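Local coordinates for protein type III effector HopU1 (PDB 3U0J) that probably transfers ADP-ribose from NAD+ to arginine side chains of target proteins, acting as a type III effector of a plant pathogen, at residues A[163-174]-A[216-227]. Numbering follows the deposited sequence.
Sequences AFRGTVYRGIRG and NNIAFQISLKRG
Strands 167-172 and 218-224 pair antiparallel, V168 facing I222 and R170 facing F220, and illustrate how an ADP-ribosyltransferase fold builds one border of its central mixed sheet: 167-172 is the outermost strand, and 218-224 passes the sheet on to 263-269. The YRG sequence around R170 is consistent with the arginine strand of the R-S-E signature in arginine-specific members of the family.

From G166 to I172 the backbone bonds alternate regularly; V168 N reaches I222 O at 2.8 Å, and F220 N reaches R170 O at 2.8 Å. Bulges interrupt the pairing at both ends. Near I218 a classic bulge sets N217 and I218 against I172, whose O accepts a good bond from I218 N and a weak one from N217 N. Between F164 and G166, where both chains turn corners, a second bulge shifts the register by one before F164 pairs with G227.

Apolar contacts gather on the face carrying F164, V168, R170, I172, I218, F220, I222 and L224. L224 CD1 packs against both methyls of V168, the two side chains meeting at about a right angle, and also lies 4.0 Å from F164 CD2. I172 CG1 comes to the edge of the F220 ring, 3.8 Å from CE2, while I172 CD1 lies over one face of the R170 guanidinium, toward its rim. Helix 176-188 packs on I218 and F220.

On the other face, Y169 CE1 lies 3.9 Å from Q221 CG, the side chains running alongside with ring and amide planes 79° apart. One water bridges T167 OG1 and Q221 NE2.

With CG held between the backbone N and the carbonyl carbon (chi1 59°), N217 turns its amide onto the G174 backbone: N217 OD1 accepts the N-H of G174 on a lone pair, in the carbonyl plane, with N217 OD1 and G174 N 2.9 Å apart, while N217 ND2 donates almost straight (176°) to G174 O.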
ATOM      1  N   ALA A 163     -10.210  -3.715  11.609  1.00 18.32           N
ATOM      2  CA  ALA A 163      -9.930  -2.356  11.185  1.00 19.16           C
ATOM      3  C   ALA A 163      -9.009  -1.614  12.163  1.00 22.53           C
ATOM      4  O   ALA A 163      -9.007  -1.869  13.363  1.00 26.49           O
ATOM      5  CB  ALA A 163     -11.221  -1.605  10.999  1.00 20.48           C
ATOM      6  N   PHE A 164      -8.219  -0.693  11.646  1.00 22.97           N
ATOM      7  CA  PHE A 164      -7.350   0.088  12.497  1.00 22.15           C
ATOM      8  C   PHE A 164      -7.882   1.501  12.499  1.00 24.11           C
ATOM      9  O   PHE A 164      -8.320   2.017  11.465  1.00 20.97           O
ATOM     10  CB  PHE A 164      -5.901   0.054  11.992  1.00 22.59           C
ATOM     11  CG  PHE A 164      -4.984   1.024  12.691  1.00 21.44           C
ATOM     12  CD1 PHE A 164      -4.223   0.624  13.769  1.00 26.05           C
ATOM     13  CD2 PHE A 164      -4.886   2.335  12.269  1.00 24.43           C
ATOM     14  CE1 PHE A 164      -3.384   1.516  14.412  1.00 27.07           C
ATOM     15  CE2 PHE A 164      -4.044   3.236  12.906  1.00 24.36           C
ATOM     16  CZ  PHE A 164      -3.295   2.826  13.977  1.00 25.83           C
ATOM     17  N   ARG A 165      -7.877   2.100  13.681  1.00 25.74           N
ATOM     18  CA  ARG A 165      -8.199   3.496  13.833  1.00 25.92           C
ATOM     19  C   ARG A 165      -7.123   4.057  14.753  1.00 25.24           C
ATOM     20  O   ARG A 165      -6.637   3.368  15.645  1.00 24.88           O
ATOM     21  CB  ARG A 165      -9.621   3.670  14.381  1.00 30.14           C
ATOM     22  CG  ARG A 165      -9.748   3.619  15.888  1.00 39.23           C
ATOM     23  CD  ARG A 165     -11.200   3.426  16.318  1.00 47.41           C
ATOM     24  NE  ARG A 165     -11.533   2.009  16.458  1.00 66.73           N
ATOM     25  CZ  ARG A 165     -11.792   1.399  17.615  1.00 63.07           C
ATOM     26  NH1 ARG A 165     -11.780   2.081  18.758  1.00 55.42           N
ATOM     27  NH2 ARG A 165     -12.073   0.101  17.625  1.00 55.77           N
ATOM     28  N   GLY A 166      -6.694   5.284  14.497  1.00 28.27           N
ATOM     29  CA  GLY A 166      -5.583   5.833  15.248  1.00 25.83           C
ATOM     30  C   GLY A 166      -4.592   6.590  14.394  1.00 23.73           C
ATOM     31  O   GLY A 166      -4.852   6.887  13.234  1.00 24.69           O
ATOM     32  N   THR A 167      -3.444   6.897  14.975  1.00 24.77           N
ATOM     33  CA  THR A 167      -2.454   7.730  14.313  1.00 24.33           C
ATOM     34  C   THR A 167      -1.369   6.887  13.661  1.00 21.12           C
ATOM     35  O   THR A 167      -0.842   5.957  14.268  1.00 20.88           O
ATOM     36  CB  THR A 167      -1.822   8.748  15.303  1.00 23.30           C
ATOM     37  OG1 THR A 167      -2.812   9.709  15.695  1.00 23.40           O
ATOM     38  CG2 THR A 167      -0.652   9.471  14.660  1.00 18.69           C
ATOM     39  N   VAL A 168      -1.060   7.212  12.411  1.00 18.08           N
ATOM     40  CA  VAL A 168       0.022   6.580  11.688  1.00 17.23           C
ATOM     41  C   VAL A 168       0.784   7.705  11.038  1.00 21.95           C
ATOM     42  O   VAL A 168       0.318   8.851  11.058  1.00 19.73           O
ATOM     43  CB  VAL A 168      -0.486   5.669  10.586  1.00 18.73           C
ATOM     44  CG1 VAL A 168      -1.230   4.495  11.174  1.00 20.50           C
ATOM     45  CG2 VAL A 168      -1.375   6.449   9.629  1.00 17.04           C
ATOM     46  N   TYR A 169       1.938   7.373  10.453  1.00 19.45           N
ATOM     47  CA  TYR A 169       2.865   8.361   9.925  1.00 17.01           C
ATOM     48  C   TYR A 169       3.360   7.971   8.537  1.00 20.76           C
ATOM     49  O   TYR A 169       3.348   6.796   8.173  1.00 22.21           O
ATOM     50  CB  TYR A 169       4.058   8.531  10.869  1.00 19.71           C
ATOM     51  CG  TYR A 169       3.675   8.908  12.288  1.00 25.35           C
ATOM     52  CD1 TYR A 169       3.533  10.245  12.671  1.00 20.83           C
ATOM     53  CD2 TYR A 169       3.455   7.922  13.247  1.00 25.35           C
ATOM     54  CE1 TYR A 169       3.173  10.579  13.958  1.00 21.64           C
ATOM     55  CE2 TYR A 169       3.102   8.249  14.542  1.00 25.28           C
ATOM     56  CZ  TYR A 169       2.959   9.572  14.891  1.00 25.57           C
ATOM     57  OH  TYR A 169       2.612   9.861  16.188  1.00 25.82           O
ATOM     58  N   ARG A 170       3.794   8.979   7.778  1.00 20.34           N
ATOM     59  CA  ARG A 170       4.301   8.836   6.417  1.00 20.84           C
ATOM     60  C   ARG A 170       5.452   9.792   6.284  1.00 22.67           C
ATOM     61  O   ARG A 170       5.359  10.934   6.726  1.00 21.24           O
ATOM     62  CB  ARG A 170       3.272   9.317   5.404  1.00 24.55           C
ATOM     63  CG  ARG A 170       2.434   8.262   4.777  1.00 26.81           C
ATOM     64  CD  ARG A 170       3.081   7.713   3.533  1.00 32.21           C
ATOM     65  NE  ARG A 170       2.783   8.484   2.330  1.00 33.84           N
ATOM     66  CZ  ARG A 170       3.241   8.143   1.126  1.00 47.25           C
ATOM     67  NH1 ARG A 170       4.005   7.038   0.996  1.00 33.86           N
ATOM     68  NH2 ARG A 170       2.943   8.904   0.065  1.00 36.18           N
ATOM     69  N   GLY A 171       6.519   9.350   5.638  1.00 22.94           N
ATOM     70  CA  GLY A 171       7.618  10.235   5.336  1.00 22.54           C
ATOM     71  C   GLY A 171       7.775  10.304   3.840  1.00 24.12           C
ATOM     72  O   GLY A 171       7.796   9.272   3.175  1.00 31.73           O
ATOM     73  N   ILE A 172       7.887  11.520   3.322  1.00 23.20           N
ATOM     74  CA  ILE A 172       8.042  11.783   1.899  1.00 21.87           C
ATOM     75  C   ILE A 172       9.272  12.673   1.716  1.00 22.91           C
ATOM     76  O   ILE A 172       9.617  13.439   2.616  1.00 26.21           O
ATOM     77  CB  ILE A 172       6.757  12.486   1.354  1.00 25.12           C
ATOM     78  CG1 ILE A 172       5.667  11.458   1.121  1.00 24.33           C
ATOM     79  CG2 ILE A 172       6.993  13.204   0.049  1.00 24.76           C
ATOM     80  CD1 ILE A 172       6.195  10.222   0.407  1.00 34.52           C
ATOM     81  N   ARG A 173       9.941  12.566   0.572  1.00 22.16           N
ATOM     82  CA  ARG A 173      11.019  13.492   0.197  1.00 21.85           C
ATOM     83  C   ARG A 173      10.609  14.302  -1.054  1.00 24.92           C
ATOM     84  O   ARG A 173      10.297  13.730  -2.103  1.00 23.25           O
ATOM     85  CB  ARG A 173      12.309  12.719  -0.075  1.00 19.88           C
ATOM     86  CG  ARG A 173      13.511  13.592  -0.367  1.00 24.79           C
ATOM     87  CD  ARG A 173      14.707  12.739  -0.765  1.00 27.44           C
ATOM     88  NE  ARG A 173      15.812  13.563  -1.230  1.00 30.13           N
ATOM     89  CZ  ARG A 173      16.773  14.035  -0.445  1.00 38.02           C
ATOM     90  NH1 ARG A 173      16.770  13.752   0.854  1.00 33.83           N
ATOM     91  NH2 ARG A 173      17.737  14.795  -0.964  1.00 36.14           N
ATOM     92  N   GLY A 174      10.601  15.628  -0.954  1.00 24.61           N
ATOM     93  CA  GLY A 174      10.045  16.440  -2.023  1.00 18.27           C
ATOM     94  C   GLY A 174      10.598  17.842  -2.189  1.00 23.26           C
ATOM     95  O   GLY A 174      11.212  18.406  -1.270  1.00 24.36           O
ATOM     96  N   ASN A 216      13.839  12.061   4.619  1.00 25.50           N
ATOM     97  CA  ASN A 216      12.573  12.684   4.253  1.00 22.97           C
ATOM     98  C   ASN A 216      12.406  14.063   4.872  1.00 23.77           C
ATOM     99  O   ASN A 216      12.742  14.267   6.038  1.00 29.13           O
ATOM    100  CB  ASN A 216      11.392  11.793   4.640  1.00 25.16           C
ATOM    101  CG  ASN A 216      11.382  10.473   3.882  1.00 27.24           C
ATOM    102  OD1 ASN A 216      10.919   9.445   4.396  1.00 27.67           O
ATOM    103  ND2 ASN A 216      11.902  10.488   2.660  1.00 26.38           N
ATOM    104  N   ASN A 217      11.882  15.004   4.093  1.00 22.76           N
ATOM    105  CA  ASN A 217      11.669  16.375   4.560  1.00 24.54           C
ATOM    106  C   ASN A 217      10.192  16.736   4.691  1.00 23.98           C
ATOM    107  O   ASN A 217       9.853  17.790   5.226  1.00 26.16           O
ATOM    108  CB  ASN A 217      12.370  17.383   3.647  1.00 21.24           C
ATOM    109  CG  ASN A 217      11.881  17.306   2.231  1.00 23.23           C
ATOM    110  OD1 ASN A 217      11.405  16.263   1.789  1.00 25.09           O
ATOM    111  ND2 ASN A 217      11.984  18.407   1.504  1.00 25.75           N
ATOM    112  N   ILE A 218       9.311  15.863   4.209  1.00 23.07           N
ATOM    113  CA  ILE A 218       7.874  16.064   4.399  1.00 23.22           C
ATOM    114  C   ILE A 218       7.267  14.965   5.269  1.00 23.21           C
ATOM    115  O   ILE A 218       7.310  13.792   4.913  1.00 25.39           O
ATOM    116  CB  ILE A 218       7.154  16.104   3.054  1.00 25.29           C
ATOM    117  CG1 ILE A 218       7.736  17.243   2.203  1.00 25.55           C
ATOM    118  CG2 ILE A 218       5.656  16.251   3.250  1.00 19.83           C
ATOM    119  CD1 ILE A 218       7.308  17.197   0.743  1.00 22.74           C
ATOM    120  N   ALA A 219       6.725  15.334   6.421  1.00 21.03           N
ATOM    121  CA  ALA A 219       6.105  14.341   7.296  1.00 21.88           C
ATOM    122  C   ALA A 219       4.595  14.459   7.270  1.00 21.69           C
ATOM    123  O   ALA A 219       4.050  15.561   7.244  1.00 22.56           O
ATOM    124  CB  ALA A 219       6.612  14.478   8.731  1.00 21.29           C
ATOM    125  N   PHE A 220       3.922  13.318   7.288  1.00 20.07           N
ATOM    126  CA  PHE A 220       2.475  13.297   7.369  1.00 19.70           C
ATOM    127  C   PHE A 220       2.055  12.626   8.655  1.00 20.96           C
ATOM    128  O   PHE A 220       2.430  11.483   8.925  1.00 19.82           O
ATOM    129  CB  PHE A 220       1.884  12.530   6.194  1.00 20.83           C
ATOM    130  CG  PHE A 220       1.980  13.251   4.894  1.00 25.05           C
ATOM    131  CD1 PHE A 220       0.993  14.119   4.498  1.00 25.33           C
ATOM    132  CD2 PHE A 220       3.061  13.060   4.056  1.00 31.38           C
ATOM    133  CE1 PHE A 220       1.078  14.791   3.281  1.00 28.55           C
ATOM    134  CE2 PHE A 220       3.141  13.730   2.833  1.00 30.58           C
ATOM    135  CZ  PHE A 220       2.141  14.592   2.453  1.00 23.98           C
ATOM    136  N   GLN A 221       1.279  13.337   9.460  1.00 19.82           N
ATOM    137  CA  GLN A 221       0.737  12.738  10.654  1.00 17.53           C
ATOM    138  C   GLN A 221      -0.726  12.533  10.407  1.00 20.18           C
ATOM    139  O   GLN A 221      -1.495  13.489  10.366  1.00 23.04           O
ATOM    140  CB  GLN A 221       0.935  13.639  11.848  1.00 19.43           C
ATOM    141  CG  GLN A 221       0.311  13.088  13.100  1.00 19.63           C
ATOM    142  CD  GLN A 221       0.493  14.026  14.254  1.00 22.95           C
ATOM    143  OE1 GLN A 221       1.624  14.388  14.600  1.00 26.93           O
ATOM    144  NE2 GLN A 221      -0.616  14.439  14.859  1.00 20.06           N
ATOM    145  N   ILE A 222      -1.100  11.277  10.222  1.00 22.38           N
ATOM    146  CA  ILE A 222      -2.429  10.922   9.751  1.00 20.35           C
ATOM    147  C   ILE A 222      -3.199  10.214  10.848  1.00 21.44           C
ATOM    148  O   ILE A 222      -2.689   9.290  11.489  1.00 22.41           O
ATOM    149  CB  ILE A 222      -2.305   9.970   8.569  1.00 16.48           C
ATOM    150  CG1 ILE A 222      -1.267  10.508   7.591  1.00 15.29           C
ATOM    151  CG2 ILE A 222      -3.638   9.745   7.922  1.00 17.25           C
ATOM    152  CD1 ILE A 222      -1.027   9.608   6.414  1.00 19.36           C
ATOM    153  N   SER A 223      -4.419  10.663  11.092  1.00 21.05           N
ATOM    154  CA  SER A 223      -5.289   9.919  11.977  1.00 24.52           C
ATOM    155  C   SER A 223      -6.373   9.258  11.130  1.00 28.46           C
ATOM    156  O   SER A 223      -7.059   9.912  10.332  1.00 27.56           O
ATOM    157  CB  SER A 223      -5.881  10.809  13.065  1.00 28.16           C
ATOM    158  OG  SER A 223      -6.828  11.697  12.520  1.00 37.28           O
ATOM    159  N   LEU A 224      -6.494   7.946  11.296  1.00 25.76           N
ATOM    160  CA  LEU A 224      -7.335   7.142  10.440  1.00 23.70           C
ATOM    161  C   LEU A 224      -8.574   6.728  11.190  1.00 27.43           C
ATOM    162  O   LEU A 224      -8.513   6.359  12.373  1.00 27.10           O
ATOM    163  CB  LEU A 224      -6.575   5.887  10.016  1.00 23.97           C
ATOM    164  CG  LEU A 224      -5.280   6.127   9.242  1.00 21.67           C
ATOM    165  CD1 LEU A 224      -4.416   4.885   9.257  1.00 21.66           C
ATOM    166  CD2 LEU A 224      -5.591   6.555   7.811  1.00 19.50           C
ATOM    167  N   LYS A 225      -9.701   6.781  10.501  1.00 23.92           N
ATOM    168  CA  LYS A 225     -10.898   6.165  11.023  1.00 24.83           C
ATOM    169  C   LYS A 225     -10.870   4.677  10.675  1.00 28.00           C
ATOM    170  O   LYS A 225     -11.351   3.838  11.443  1.00 33.13           O
ATOM    171  CB  LYS A 225     -12.136   6.832  10.434  1.00 23.61           C
ATOM    172  CG  LYS A 225     -12.215   8.319  10.709  1.00 30.10           C
ATOM    173  CD  LYS A 225     -13.502   8.922  10.157  1.00 39.91           C
ATOM    174  CE  LYS A 225     -13.617  10.390  10.510  1.00 44.80           C
ATOM    175  NZ  LYS A 225     -14.938  10.940  10.095  1.00 57.20           N
ATOM    176  N   ARG A 226     -10.297   4.345   9.521  1.00 23.89           N
ATOM    177  CA  ARG A 226     -10.330   2.967   9.055  1.00 21.86           C
ATOM    178  C   ARG A 226      -9.176   2.609   8.102  1.00 23.48           C
ATOM    179  O   ARG A 226      -8.991   3.231   7.057  1.00 22.15           O
ATOM    180  CB  ARG A 226     -11.683   2.690   8.409  1.00 21.63           C
ATOM    181  CG  ARG A 226     -12.002   1.220   8.199  1.00 31.99           C
ATOM    182  CD  ARG A 226     -13.518   1.005   7.966  1.00 38.35           C
ATOM    183  NE  ARG A 226     -13.772  -0.160   7.117  1.00 37.91           N
ATOM    184  CZ  ARG A 226     -14.266  -1.315   7.549  1.00 39.89           C
ATOM    185  NH1 ARG A 226     -14.577  -1.477   8.834  1.00 42.93           N
ATOM    186  NH2 ARG A 226     -14.450  -2.308   6.689  1.00 36.76           N
ATOM    187  N   GLY A 227      -8.404   1.595   8.475  1.00 22.87           N
ATOM    188  CA  GLY A 227      -7.279   1.156   7.668  1.00 22.04           C
ATOM    189  C   GLY A 227      -6.881  -0.292   7.918  1.00 20.62           C
ATOM    190  O   GLY A 227      -7.381  -0.945   8.834  1.00 18.43           O
TER
HETATM  191  O   HOH W   1      -3.269  12.535  14.582  1.00 29.77           O